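Side-chain contacts in transferrin (Manduca sexta, PDB 6WB6), which transports iron in the insect, binding a single ferric ion per molecule together with a carbonate or bicarbonate anion: residues R411-A416 / T652-I657; S529-L534 / S546-H551; A362-R367 / G622-N627; G117-V122 / S146-E151. All coordinates share one frame; numbering follows the deposited sequence.

Interaction 1: R411-A416 / T652-I657; sequences RVAAAA and TIHDVI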
loop_
_atom_site.group_PDB
_atom_site.type_symbol
_atom_site.label_atom_id
_atom_site.label_comp_id
_atom_site.label_asym_id
_atom_site.label_seq_id
_atom_site.Cartn_x
_atom_site.Cartn_y
_atom_site.Cartn_z
ATOM N N ARG A 411 1.330 6.350 -24.114
ATOM C CA ARG A 411 2.773 6.344 -24.304
ATOM C C ARG A 411 3.437 5.073 -23.793
ATOM O O ARG A 411 4.654 4.927 -23.951
ATOM C CB ARG A 411 3.394 7.565 -23.631
ATOM C CG ARG A 411 2.989 8.861 -24.305
ATOM C CD ARG A 411 3.732 10.083 -23.779
ATOM N NE ARG A 411 3.398 10.415 -22.395
ATOM C CZ ARG A 411 2.214 10.867 -21.983
ATOM N NH1 ARG A 411 1.209 11.027 -22.829
ATOM N NH2 ARG A 411 2.035 11.155 -20.710
ATOM N N VAL A 412 2.668 4.141 -23.214
ATOM C CA VAL A 412 3.246 2.897 -22.699
ATOM C C VAL A 412 3.722 2.001 -23.842
ATOM O O VAL A 412 4.779 1.368 -23.757
ATOM C CB VAL A 412 2.233 2.153 -21.806
ATOM C CG1 VAL A 412 2.847 0.866 -21.248
ATOM C CG2 VAL A 412 1.749 3.039 -20.675
ATOM N N ALA A 413 2.938 1.887 -24.908
ATOM C CA ALA A 413 3.378 1.066 -26.021
ATOM C C ALA A 413 4.543 1.729 -26.747
ATOM O O ALA A 413 5.527 1.068 -27.092
ATOM C CB ALA A 413 2.221 0.806 -26.978
ATOM N N ALA A 414 4.450 3.036 -26.977
ATOM C CA ALA A 414 5.580 3.785 -27.523
ATOM C C ALA A 414 6.840 3.565 -26.705
ATOM O O ALA A 414 7.913 3.300 -27.251
ATOM C CB ALA A 414 5.248 5.275 -27.563
ATOM N N ALA A 415 6.732 3.688 -25.381
ATOM C CA ALA A 415 7.910 3.544 -24.535
ATOM C C ALA A 415 8.499 2.147 -24.619
ATOM O O ALA A 415 9.710 1.976 -24.436
ATOM C CB ALA A 415 7.553 3.879 -23.094
ATOM N N ALA A 416 7.672 1.132 -24.887
ATOM C CA ALA A 416 8.200 -0.219 -25.050
ATOM C C ALA A 416 8.856 -0.416 -26.413
ATOM O O ALA A 416 9.893 -1.082 -26.512
ATOM C CB ALA A 416 7.088 -1.258 -24.844
ATOM N N THR A 652 -0.668 -3.790 -29.413
ATOM C CA THR A 652 -1.325 -3.966 -30.702
ATOM C C THR A 652 -2.082 -2.702 -31.077
ATOM O O THR A 652 -2.001 -2.234 -32.221
ATOM C CB THR A 652 -2.263 -5.183 -30.677
ATOM O OG1 THR A 652 -1.520 -6.347 -30.277
ATOM C CG2 THR A 652 -2.876 -5.440 -32.057
ATOM N N ILE A 653 -2.791 -2.113 -30.112
ATOM C CA ILE A 653 -3.513 -0.875 -30.376
ATOM C C ILE A 653 -2.561 0.194 -30.900
ATOM O O ILE A 653 -2.808 0.821 -31.937
ATOM C CB ILE A 653 -4.240 -0.413 -29.109
ATOM C CG1 ILE A 653 -5.434 -1.353 -28.853
ATOM C CG2 ILE A 653 -4.640 1.044 -29.256
ATOM C CD1 ILE A 653 -6.177 -1.107 -27.524
ATOM N N HIS A 654 -1.467 0.429 -30.178
ATOM C CA HIS A 654 -0.457 1.374 -30.640
ATOM C C HIS A 654 0.072 1.011 -32.025
ATOM O O HIS A 654 0.304 1.899 -32.856
ATOM C CB HIS A 654 0.685 1.416 -29.642
ATOM C CG HIS A 654 1.832 2.267 -30.068
ATOM N ND1 HIS A 654 1.801 3.644 -30.008
ATOM C CD2 HIS A 654 3.058 1.938 -30.538
ATOM C CE1 HIS A 654 2.958 4.127 -30.430
ATOM N NE2 HIS A 654 3.733 3.113 -30.771
ATOM N N ASP A 655 0.283 -0.286 -32.295
ATOM C CA ASP A 655 0.803 -0.664 -33.606
ATOM C C ASP A 655 -0.168 -0.259 -34.703
ATOM O O ASP A 655 0.239 0.299 -35.731
ATOM C CB ASP A 655 1.095 -2.170 -33.672
ATOM C CG ASP A 655 2.505 -2.523 -33.188
ATOM O OD1 ASP A 655 3.363 -1.629 -33.079
ATOM O OD2 ASP A 655 2.764 -3.706 -32.908
ATOM N N VAL A 656 -1.461 -0.502 -34.492
ATOM C CA VAL A 656 -2.455 -0.092 -35.481
ATOM C C VAL A 656 -2.431 1.425 -35.661
ATOM O O VAL A 656 -2.590 1.939 -36.774
ATOM C CB VAL A 656 -3.849 -0.590 -35.064
ATOM C CG1 VAL A 656 -4.899 -0.127 -36.062
ATOM C CG2 VAL A 656 -3.872 -2.106 -34.925
ATOM N N ILE A 657 -2.251 2.161 -34.564
ATOM C CA ILE A 657 -2.287 3.617 -34.620
ATOM C C ILE A 657 -1.007 4.172 -35.219
ATOM O O ILE A 657 -1.030 5.204 -35.897
ATOM C CB ILE A 657 -2.549 4.161 -33.204
ATOM C CG1 ILE A 657 -3.942 3.712 -32.734
ATOM C CG2 ILE A 657 -2.381 5.696 -33.147
ATOM C CD1 ILE A 657 -5.067 4.305 -33.523
#
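Ala413 and Ala414 form the shallow surface on which the imidazole of His654 lies, joining helix 411-419 to helix 644-659. The contact is one of van der Waals packing; no hydrogen bond passes from one segment to the other. The ring lies flat over the backbone of its partner, with Ala414 N about 3.8 Å above the ring plane and over its centre, and the carbonyl carbon of Ala413 on the same face but shifted toward the rim. The far end of the imidazole reaches Ala414, where His654 NE2 comes within 3.8 Å of Ala414 CA and His654 CE1 lies 3.8 Å from Ala414 CB. At the near end Ala413 CB lies by the root of the ring, but its approach to His654 CB is shorter than carbons can sit and carries no weight. With CG anti to the backbone N (chi1 175°), the histidine points its ring toward helix 411-419, and the two small methyls let a flat ring settle against the helix.

Both helices belong to the second transferrin-like lobe. Helix 411-419 connects strands 405-407 and 422-428 of its four-stranded antiparallel sheet, and helix 644-659 follows edge strand 638-641 of that same sheet.

Polar and further non-polar links lie beyond the contact. Arg411 NE forms a salt bridge with Glu390, while Thr652 OG1 bonds to Glu648 O within its own helix. Thr652, Ile653 and Val656 rest on Phe475 of helix 467-479, and the Cys488-Cys660 disulfide fastens the chain just past helix 644-659.

Interaction 2: S529-L534 / S546-H551; sequences SAWKCL and SADLSH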
loop_
_atom_site.group_PDB
_atom_site.type_symbol
_atom_site.label_atom_id
_atom_site.label_comp_id
_atom_site.label_asym_id
_atom_site.label_seq_id
_atom_site.Cartn_x
_atom_site.Cartn_y
_atom_site.Cartn_z
ATOM N N SER A 529 -19.343 18.345 -26.924
ATOM C CA SER A 529 -19.215 17.370 -25.851
ATOM C C SER A 529 -19.968 16.115 -26.247
ATOM O O SER A 529 -21.013 16.184 -26.902
ATOM C CB SER A 529 -19.759 17.914 -24.529
ATOM O OG SER A 529 -21.173 17.804 -24.472
ATOM N N ALA A 530 -19.415 14.963 -25.874
ATOM C CA ALA A 530 -20.002 13.698 -26.296
ATOM C C ALA A 530 -21.376 13.493 -25.665
ATOM O O ALA A 530 -22.280 12.932 -26.299
ATOM C CB ALA A 530 -19.052 12.545 -25.939
ATOM N N TRP A 531 -21.556 13.964 -24.431
ATOM C CA TRP A 531 -22.843 13.802 -23.769
ATOM C C TRP A 531 -23.901 14.730 -24.368
ATOM O O TRP A 531 -25.057 14.328 -24.510
ATOM C CB TRP A 531 -22.714 14.014 -22.250
ATOM C CG TRP A 531 -21.693 15.044 -21.806
ATOM C CD1 TRP A 531 -21.926 16.348 -21.479
ATOM C CD2 TRP A 531 -20.284 14.835 -21.635
ATOM N NE1 TRP A 531 -20.750 16.965 -21.116
ATOM C CE2 TRP A 531 -19.728 16.057 -21.199
ATOM C CE3 TRP A 531 -19.441 13.735 -21.810
ATOM C CZ2 TRP A 531 -18.367 16.208 -20.947
ATOM C CZ3 TRP A 531 -18.097 13.883 -21.551
ATOM C CH2 TRP A 531 -17.571 15.112 -21.125
ATOM N N LYS A 532 -23.532 15.961 -24.762
ATOM C CA LYS A 532 -24.504 16.800 -25.471
ATOM C C LYS A 532 -24.773 16.257 -26.860
ATOM O O LYS A 532 -25.912 16.292 -27.343
ATOM C CB LYS A 532 -24.016 18.243 -25.583
ATOM C CG LYS A 532 -25.125 19.285 -25.519
ATOM C CD LYS A 532 -25.774 19.303 -24.140
ATOM C CE LYS A 532 -26.845 20.376 -24.034
ATOM N NZ LYS A 532 -27.653 20.196 -22.795
ATOM N N CYS A 533 -23.724 15.756 -27.515
ATOM C CA CYS A 533 -23.854 15.228 -28.863
ATOM C C CYS A 533 -24.748 13.992 -28.868
ATOM O O CYS A 533 -25.590 13.831 -29.760
ATOM C CB CYS A 533 -22.445 14.958 -29.404
ATOM S SG CYS A 533 -22.293 14.110 -30.974
ATOM N N LEU A 534 -24.630 13.139 -27.848
ATOM C CA LEU A 534 -25.514 11.977 -27.772
ATOM C C LEU A 534 -26.939 12.401 -27.452
ATOM O O LEU A 534 -27.878 12.032 -28.165
ATOM C CB LEU A 534 -25.014 10.975 -26.727
ATOM C CG LEU A 534 -25.533 9.541 -26.932
ATOM C CD1 LEU A 534 -25.042 8.932 -28.275
ATOM C CD2 LEU A 534 -25.122 8.644 -25.790
ATOM N N SER A 546 -14.836 5.699 -19.380
ATOM C CA SER A 546 -15.680 5.381 -18.230
ATOM C C SER A 546 -15.583 6.457 -17.150
ATOM O O SER A 546 -16.555 6.703 -16.426
ATOM C CB SER A 546 -15.291 4.022 -17.664
ATOM O OG SER A 546 -13.958 4.034 -17.233
ATOM N N ALA A 547 -14.435 7.132 -17.058
ATOM C CA ALA A 547 -14.269 8.210 -16.083
ATOM C C ALA A 547 -15.247 9.366 -16.294
ATOM O O ALA A 547 -15.483 10.140 -15.363
ATOM C CB ALA A 547 -12.825 8.723 -16.138
ATOM N N ASP A 548 -15.818 9.504 -17.483
ATOM C CA ASP A 548 -16.708 10.611 -17.811
ATOM C C ASP A 548 -18.172 10.205 -17.817
ATOM O O ASP A 548 -19.012 10.962 -18.318
ATOM C CB ASP A 548 -16.357 11.194 -19.183
ATOM C CG ASP A 548 -15.169 12.151 -19.137
ATOM O OD1 ASP A 548 -14.700 12.503 -18.030
ATOM O OD2 ASP A 548 -14.702 12.551 -20.227
ATOM N N LEU A 549 -18.503 9.037 -17.278
ATOM C CA LEU A 549 -19.886 8.566 -17.357
ATOM C C LEU A 549 -20.851 9.334 -16.440
ATOM O O LEU A 549 -22.068 9.183 -16.602
ATOM C CB LEU A 549 -19.934 7.067 -17.047
ATOM C CG LEU A 549 -19.266 6.199 -18.120
ATOM C CD1 LEU A 549 -19.292 4.735 -17.750
ATOM C CD2 LEU A 549 -19.910 6.400 -19.512
ATOM N N SER A 550 -20.345 10.162 -15.511
ATOM C CA SER A 550 -21.207 11.009 -14.679
ATOM C C SER A 550 -21.993 12.013 -15.502
ATOM O O SER A 550 -23.040 12.502 -15.056
ATOM C CB SER A 550 -20.372 11.763 -13.648
ATOM O OG SER A 550 -19.466 12.640 -14.287
ATOM N N HIS A 551 -21.493 12.368 -16.678
ATOM C CA HIS A 551 -22.208 13.248 -17.583
ATOM C C HIS A 551 -23.368 12.561 -18.304
ATOM O O HIS A 551 -23.940 13.181 -19.203
ATOM C CB HIS A 551 -21.241 13.834 -18.626
ATOM C CG HIS A 551 -20.108 14.612 -18.034
ATOM N ND1 HIS A 551 -20.083 15.991 -18.017
ATOM C CD2 HIS A 551 -18.964 14.206 -17.434
ATOM C CE1 HIS A 551 -18.968 16.399 -17.438
ATOM N NE2 HIS A 551 -18.270 15.337 -17.075
#
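His551 stacks on the indole of Trp531, and this is the tight part of the contact. The imidazole and the six-membered ring form an offset stack, with centroids 3.8 Å apart and planes inclined at 24°. His551 CG stands anti to its carbonyl carbon (chi1 -59°), which brings the imidazole over the indole. Behind it, His551 CB stands over the five-membered ring, 3.5 Å from its centroid, in a CH-pi contact, so that both rings of the indole are engaged from one face. His551 ND1 approaches Trp531 CE2 to 3.2 Å from above; although the indole NE1 is also near, the two nitrogens are not aligned for a hydrogen bond. Against the opposite face of the indole lies the CB of Ser529, and the OG of the same residue caps the helix by accepting from Lys532 N.

Packing is looser at the indole rim. Asp548 OD2 meets only the edge, 3.9 Å from Trp531 CZ3, with the carboxylate turned 85° from the ring plane. Asp548 is partly exposed and His551 lies at the surface. Replacing Trp531 by an alanine is likely to cost the imidazole its stacking surface and leave it freer to turn.

Beneath this surface pair, the two segments rest on one sheet of the second lobe: Ala530, Leu534 and Leu549 touch strand 542-545, Leu534 and Leu549 also reach strand 437-443, and the Cys533-Cys460 disulfide ties helix 530-535 to strand 458-461.

Interaction 3: A362-R367 / G622-N627; sequences ALSKCR and GEFLKN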
loop_
_atom_site.group_PDB
_atom_site.type_symbol
_atom_site.label_atom_id
_atom_site.label_comp_id
_atom_site.label_asym_id
_atom_site.label_seq_id
_atom_site.Cartn_x
_atom_site.Cartn_y
_atom_site.Cartn_z
ATOM N N ALA A 362 8.587 16.012 -7.108
ATOM C CA ALA A 362 8.468 14.557 -7.145
ATOM C C ALA A 362 9.662 13.886 -6.484
ATOM O O ALA A 362 9.497 12.922 -5.722
ATOM C CB ALA A 362 8.304 14.099 -8.576
ATOM N N LEU A 363 10.870 14.389 -6.736
ATOM C CA LEU A 363 12.027 13.896 -6.000
ATOM C C LEU A 363 11.802 13.976 -4.491
ATOM O O LEU A 363 12.150 13.058 -3.748
ATOM C CB LEU A 363 13.271 14.688 -6.366
ATOM C CG LEU A 363 14.561 14.230 -5.702
ATOM C CD1 LEU A 363 14.824 12.804 -6.038
ATOM C CD2 LEU A 363 15.735 15.124 -6.164
ATOM N N SER A 364 11.291 15.106 -4.005
ATOM C CA SER A 364 11.125 15.221 -2.566
ATOM C C SER A 364 10.016 14.302 -2.068
ATOM O O SER A 364 10.124 13.763 -0.964
ATOM C CB SER A 364 10.853 16.665 -2.176
ATOM O OG SER A 364 9.772 17.159 -2.927
ATOM N N LYS A 365 8.963 14.104 -2.865
ATOM C CA LYS A 365 7.909 13.181 -2.464
ATOM C C LYS A 365 8.432 11.754 -2.449
ATOM O O LYS A 365 8.129 10.977 -1.531
ATOM C CB LYS A 365 6.695 13.313 -3.400
ATOM C CG LYS A 365 5.497 12.447 -2.973
ATOM C CD LYS A 365 4.264 12.616 -3.849
ATOM C CE LYS A 365 3.203 11.592 -3.451
ATOM N NZ LYS A 365 1.880 11.734 -4.145
ATOM N N CYS A 366 9.253 11.403 -3.436
ATOM C CA CYS A 366 9.844 10.068 -3.475
ATOM C C CYS A 366 10.758 9.831 -2.276
ATOM O O CYS A 366 10.794 8.730 -1.710
ATOM C CB CYS A 366 10.603 9.896 -4.790
ATOM S SG CYS A 366 11.440 8.341 -4.954
ATOM N N ARG A 367 11.486 10.863 -1.848
ATOM C CA ARG A 367 12.384 10.696 -0.709
ATOM C C ARG A 367 11.616 10.572 0.601
ATOM O O ARG A 367 12.031 9.819 1.484
ATOM C CB ARG A 367 13.366 11.855 -0.633
ATOM C CG ARG A 367 14.461 11.731 -1.699
ATOM C CD ARG A 367 15.450 12.911 -1.657
ATOM N NE ARG A 367 16.533 12.708 -2.616
ATOM C CZ ARG A 367 17.252 13.685 -3.152
ATOM N NH1 ARG A 367 17.003 14.956 -2.824
ATOM N NH2 ARG A 367 18.220 13.388 -4.020
ATOM N N GLY A 622 -2.134 12.179 -2.103
ATOM C CA GLY A 622 -2.623 13.512 -1.813
ATOM C C GLY A 622 -1.780 14.621 -2.446
ATOM O O GLY A 622 -0.754 14.380 -3.074
ATOM N N GLU A 623 -2.247 15.853 -2.260
ATOM C CA GLU A 623 -1.475 17.035 -2.633
ATOM C C GLU A 623 -0.120 17.029 -1.945
ATOM O O GLU A 623 0.004 16.627 -0.791
ATOM C CB GLU A 623 -2.224 18.315 -2.235
ATOM C CG GLU A 623 -2.943 19.036 -3.361
ATOM C CD GLU A 623 -3.349 20.463 -2.968
ATOM O OE1 GLU A 623 -2.843 20.975 -1.940
ATOM O OE2 GLU A 623 -4.171 21.070 -3.688
ATOM N N PHE A 624 0.911 17.481 -2.649
ATOM C CA PHE A 624 2.248 17.530 -2.071
ATOM C C PHE A 624 2.822 18.914 -2.353
ATOM O O PHE A 624 3.027 19.280 -3.515
ATOM C CB PHE A 624 3.124 16.413 -2.635
ATOM C CG PHE A 624 4.404 16.233 -1.898
ATOM C CD1 PHE A 624 5.468 17.092 -2.118
ATOM C CD2 PHE A 624 4.545 15.216 -0.981
ATOM C CE1 PHE A 624 6.632 16.940 -1.441
ATOM C CE2 PHE A 624 5.705 15.047 -0.304
ATOM C CZ PHE A 624 6.760 15.910 -0.521
ATOM N N LEU A 625 3.044 19.696 -1.301
ATOM C CA LEU A 625 3.376 21.118 -1.426
ATOM C C LEU A 625 2.538 21.780 -2.507
ATOM O O LEU A 625 3.050 22.305 -3.493
ATOM C CB LEU A 625 4.850 21.324 -1.728
ATOM C CG LEU A 625 5.797 20.693 -0.726
ATOM C CD1 LEU A 625 7.197 20.542 -1.338
ATOM C CD2 LEU A 625 5.794 21.539 0.531
ATOM N N LYS A 626 1.224 21.719 -2.320
ATOM C CA LYS A 626 0.250 22.353 -3.215
ATOM C C LYS A 626 0.394 21.901 -4.665
ATOM O O LYS A 626 -0.078 22.587 -5.573
ATOM C CB LYS A 626 0.326 23.891 -3.155
ATOM C CG LYS A 626 -0.200 24.491 -1.829
ATOM C CD LYS A 626 -0.523 25.992 -1.931
ATOM C CE LYS A 626 -0.872 26.607 -0.568
ATOM N NZ LYS A 626 -1.496 25.628 0.355
ATOM N N ASN A 627 1.034 20.756 -4.910
ATOM C CA ASN A 627 1.063 20.146 -6.233
ATOM C C ASN A 627 0.278 18.847 -6.226
ATOM O O ASN A 627 0.387 18.049 -5.298
ATOM C CB ASN A 627 2.486 19.866 -6.689
ATOM C CG ASN A 627 3.256 21.127 -6.944
ATOM O OD1 ASN A 627 3.708 21.345 -8.040
ATOM N ND2 ASN A 627 3.394 21.977 -5.922
#
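A type I' turn running from Phe624 to Asn627 presents the Phe624 ring to Lys365 and Ser364 on helix 360-375. The lysine supplies the main surface: its CB stands almost squarely above the ring, 3.7 Å from the centroid and 11° off the normal, in a CH-pi contact. Lys365 CG continues over one side, 3.5 Å from Phe624 CD2, while Lys365 CA covers the outer end near CZ. Ser364 OG approaches Phe624 CE1 obliquely at 3.5 Å, but this hydroxyl has its polar partners in its own helix, at Val361 O and Asn360 O.

The turn is closed in both directions, Phe624 N to Asn627 O and Asn627 N to Phe624 O, each 2.8 Å, the pattern of a two-residue beta-hairpin loop. Leu625 and Lys626 occupy its corners with positive phi. This loop belongs to the second transferrin-like lobe, between helix 597-611 and strand 638-641, and the helix it meets is pinned to strand 381-386 by the Cys366-Cys384 disulfide. Phe624 also touches Arg37, which belongs to the first lobe. A serine at Phe624 is likely to uncover the lysine methylenes and leave a gap between helix and turn.

In Lys365, CG stands anti to the backbone N (chi1 -175°) and the chain stays extended beyond it, which takes the ammonium past the ring to the loop backbone. There the buried NZ is satisfied by hydrogen bonds to Ile620 O and Val630 O. Gly622 O, 3.9 Å from Lys365 NZ, is merely a neighbour.

Interaction 4: G117-V122 / S146-E151; sequences GVNRNV and SPKENE. With CO3 (carbonate ion), chain G; CO3 (carbonate ion), chain F.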
loop_
_atom_site.group_PDB
_atom_site.type_symbol
_atom_site.label_atom_id
_atom_site.label_comp_id
_atom_site.label_asym_id
_atom_site.label_seq_id
_atom_site.Cartn_x
_atom_site.Cartn_y
_atom_site.Cartn_z
ATOM N N GLY A 117 2.050 -14.668 12.148
ATOM C CA GLY A 117 1.692 -14.441 10.770
ATOM C C GLY A 117 2.737 -13.567 10.124
ATOM O O GLY A 117 3.588 -12.981 10.790
ATOM N N VAL A 118 2.642 -13.464 8.802
ATOM C CA VAL A 118 3.669 -12.750 8.053
ATOM C C VAL A 118 3.671 -11.269 8.414
ATOM O O VAL A 118 2.624 -10.650 8.651
ATOM C CB VAL A 118 3.488 -12.939 6.538
ATOM C CG1 VAL A 118 2.278 -12.192 6.014
ATOM C CG2 VAL A 118 4.767 -12.489 5.812
ATOM N N ASN A 119 4.867 -10.698 8.430
ATOM C CA ASN A 119 5.119 -9.275 8.580
ATOM C C ASN A 119 4.742 -8.758 9.950
ATOM O O ASN A 119 4.638 -7.555 10.143
ATOM C CB ASN A 119 4.393 -8.471 7.508
ATOM C CG ASN A 119 4.960 -8.721 6.134
ATOM O OD1 ASN A 119 6.155 -8.908 5.989
ATOM N ND2 ASN A 119 4.102 -8.755 5.127
ATOM N N ARG A 120 4.538 -9.636 10.905
ATOM C CA ARG A 120 4.202 -9.217 12.256
ATOM C C ARG A 120 5.453 -9.190 13.123
ATOM O O ARG A 120 6.499 -9.733 12.763
ATOM C CB ARG A 120 3.139 -10.146 12.836
ATOM C CG ARG A 120 1.802 -10.030 12.104
ATOM C CD ARG A 120 0.724 -11.055 12.552
ATOM N NE ARG A 120 0.346 -10.932 13.954
ATOM C CZ ARG A 120 -0.781 -11.429 14.478
ATOM N NH1 ARG A 120 -1.649 -12.077 13.696
ATOM N NH2 ARG A 120 -1.038 -11.283 15.789
ATOM N N ASN A 121 5.348 -8.526 14.277
ATOM C CA ASN A 121 6.551 -8.267 15.067
ATOM C C ASN A 121 7.131 -9.484 15.782
ATOM O O ASN A 121 8.273 -9.863 15.506
ATOM C CB ASN A 121 6.278 -7.177 16.092
ATOM C CG ASN A 121 6.345 -5.794 15.475
ATOM O OD1 ASN A 121 7.430 -5.254 15.256
ATOM N ND2 ASN A 121 5.194 -5.246 15.152
ATOM N N VAL A 122 6.405 -10.062 16.745
ATOM C CA VAL A 122 7.027 -11.112 17.548
ATOM C C VAL A 122 7.113 -12.395 16.748
ATOM O O VAL A 122 8.019 -13.216 16.962
ATOM C CB VAL A 122 6.271 -11.357 18.876
ATOM C CG1 VAL A 122 6.081 -10.052 19.624
ATOM C CG2 VAL A 122 4.904 -12.064 18.641
ATOM N N SER A 146 13.346 -11.458 -5.038
ATOM C CA SER A 146 13.124 -10.288 -4.217
ATOM C C SER A 146 13.505 -10.522 -2.762
ATOM O O SER A 146 13.597 -11.663 -2.301
ATOM C CB SER A 146 11.663 -9.906 -4.260
ATOM O OG SER A 146 10.924 -10.918 -3.613
ATOM N N PRO A 147 13.712 -9.438 -2.001
ATOM C CA PRO A 147 13.918 -9.590 -0.554
ATOM C C PRO A 147 12.809 -10.352 0.168
ATOM O O PRO A 147 13.113 -11.114 1.087
ATOM C CB PRO A 147 14.005 -8.138 -0.076
ATOM C CG PRO A 147 14.632 -7.412 -1.251
ATOM C CD PRO A 147 14.055 -8.079 -2.469
ATOM N N LYS A 148 11.536 -10.131 -0.173
ATOM C CA LYS A 148 10.486 -10.875 0.507
ATOM C C LYS A 148 10.638 -12.367 0.229
ATOM O O LYS A 148 10.550 -13.195 1.146
ATOM C CB LYS A 148 9.109 -10.374 0.071
ATOM C CG LYS A 148 7.949 -10.950 0.876
ATOM C CD LYS A 148 8.097 -10.749 2.395
ATOM C CE LYS A 148 8.347 -9.253 2.760
ATOM N NZ LYS A 148 8.576 -9.064 4.217
ATOM N N GLU A 149 10.922 -12.731 -1.025
ATOM C CA GLU A 149 11.114 -14.148 -1.313
ATOM C C GLU A 149 12.349 -14.695 -0.617
ATOM O O GLU A 149 12.348 -15.847 -0.173
ATOM C CB GLU A 149 11.209 -14.414 -2.809
ATOM C CG GLU A 149 11.042 -15.909 -3.069
ATOM C CD GLU A 149 10.957 -16.302 -4.530
ATOM O OE1 GLU A 149 10.958 -15.418 -5.391
ATOM O OE2 GLU A 149 10.865 -17.522 -4.805
ATOM N N ASN A 150 13.402 -13.886 -0.481
ATOM C CA ASN A 150 14.587 -14.368 0.211
ATOM C C ASN A 150 14.255 -14.798 1.651
ATOM O O ASN A 150 14.746 -15.826 2.121
ATOM C CB ASN A 150 15.678 -13.307 0.187
ATOM C CG ASN A 150 16.620 -13.475 -1.013
ATOM O OD1 ASN A 150 17.576 -14.260 -0.978
ATOM N ND2 ASN A 150 16.343 -12.746 -2.076
ATOM N N GLU A 151 13.417 -14.027 2.345
ATOM C CA GLU A 151 13.027 -14.329 3.723
ATOM C C GLU A 151 12.246 -15.616 3.803
ATOM O O GLU A 151 12.461 -16.429 4.704
ATOM C CB GLU A 151 12.136 -13.220 4.280
ATOM C CG GLU A 151 12.765 -11.922 4.385
ATOM C CD GLU A 151 11.764 -10.810 4.684
ATOM O OE1 GLU A 151 10.532 -11.065 4.841
ATOM O OE2 GLU A 151 12.239 -9.672 4.785
HETATM C C CO3 G . 2.987 -9.926 16.259
HETATM O O1 CO3 G . 1.761 -9.759 15.866
HETATM O O2 CO3 G . 3.616 -10.932 15.771
HETATM O O3 CO3 G . 3.601 -9.136 17.088
HETATM C C CO3 F . 1.555 -6.773 14.594
HETATM O O1 CO3 F . 1.403 -6.141 13.471
HETATM O O2 CO3 F . 0.510 -7.013 15.417
HETATM O O3 CO3 F . 2.787 -7.146 14.864
#
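Beside the anion pocket of the first transferrin lobe, Asn119 is held by Lys148 while its sequence neighbours bind carbonate. The anion site is built, as in transferrins generally, at the N-terminus of a helix: a type II turn from Gly117 to Arg120 leads into helix 121-131, with Arg120 at the N-cap. Val122 N points almost straight at O3 of the chain G carbonate (3.0 Å, 175°), and Arg120 NE donates to its O1 at 2.7 Å, the oxygen lying in the guanidinium plane at its edge; a weaker bond from Arg120 NH2 reaches that same oxygen. Thr116 OG1 and Gly123 N add further carbonate bonds. The second carbonate, chain F, takes Asn121 N and Asn121 ND2 on one oxygen, O3. Arg120 also makes a cation-pi contact with the iron ligand Tyr204, and the clustered donors suit a negatively charged guest.

Away from the anions, the Asn119 amide faces helix 147-158. Lys148, bent at chi2 and chi3, curls its ammonium between two acceptors, and its side chain also touches His602 of the second lobe. One acceptor is Glu151 OE1, met on its syn side in a salt bridge of 2.9 Å to Lys148 NZ; the other carboxylate oxygen pairs with Arg344. The bond across the segments runs from Lys148 NZ to Asn119 OD1, 3.0 Å long and lying in the carbonyl plane.

Interaction 4 comes first along the chain and is the one in the first, iron-binding lobe; the other three belong to the second lobe. There, interactions 1 and 3 cross, their segments alternating, and interaction 2 is nested inside the loops closed by both. None touches another: the centres of interactions 1 and 2 are about 26 Å apart, those of interactions 2 and 4 about 47 Å. Interaction 1 joins helices connected to the four-stranded sheet with edge strand 638-641, which the loop of interaction 3 precedes, whereas interaction 2 lies on the seven-stranded sheet. Interactions 3 and 4 each include a side chain touching the opposite lobe, placing them near the interface between lobes.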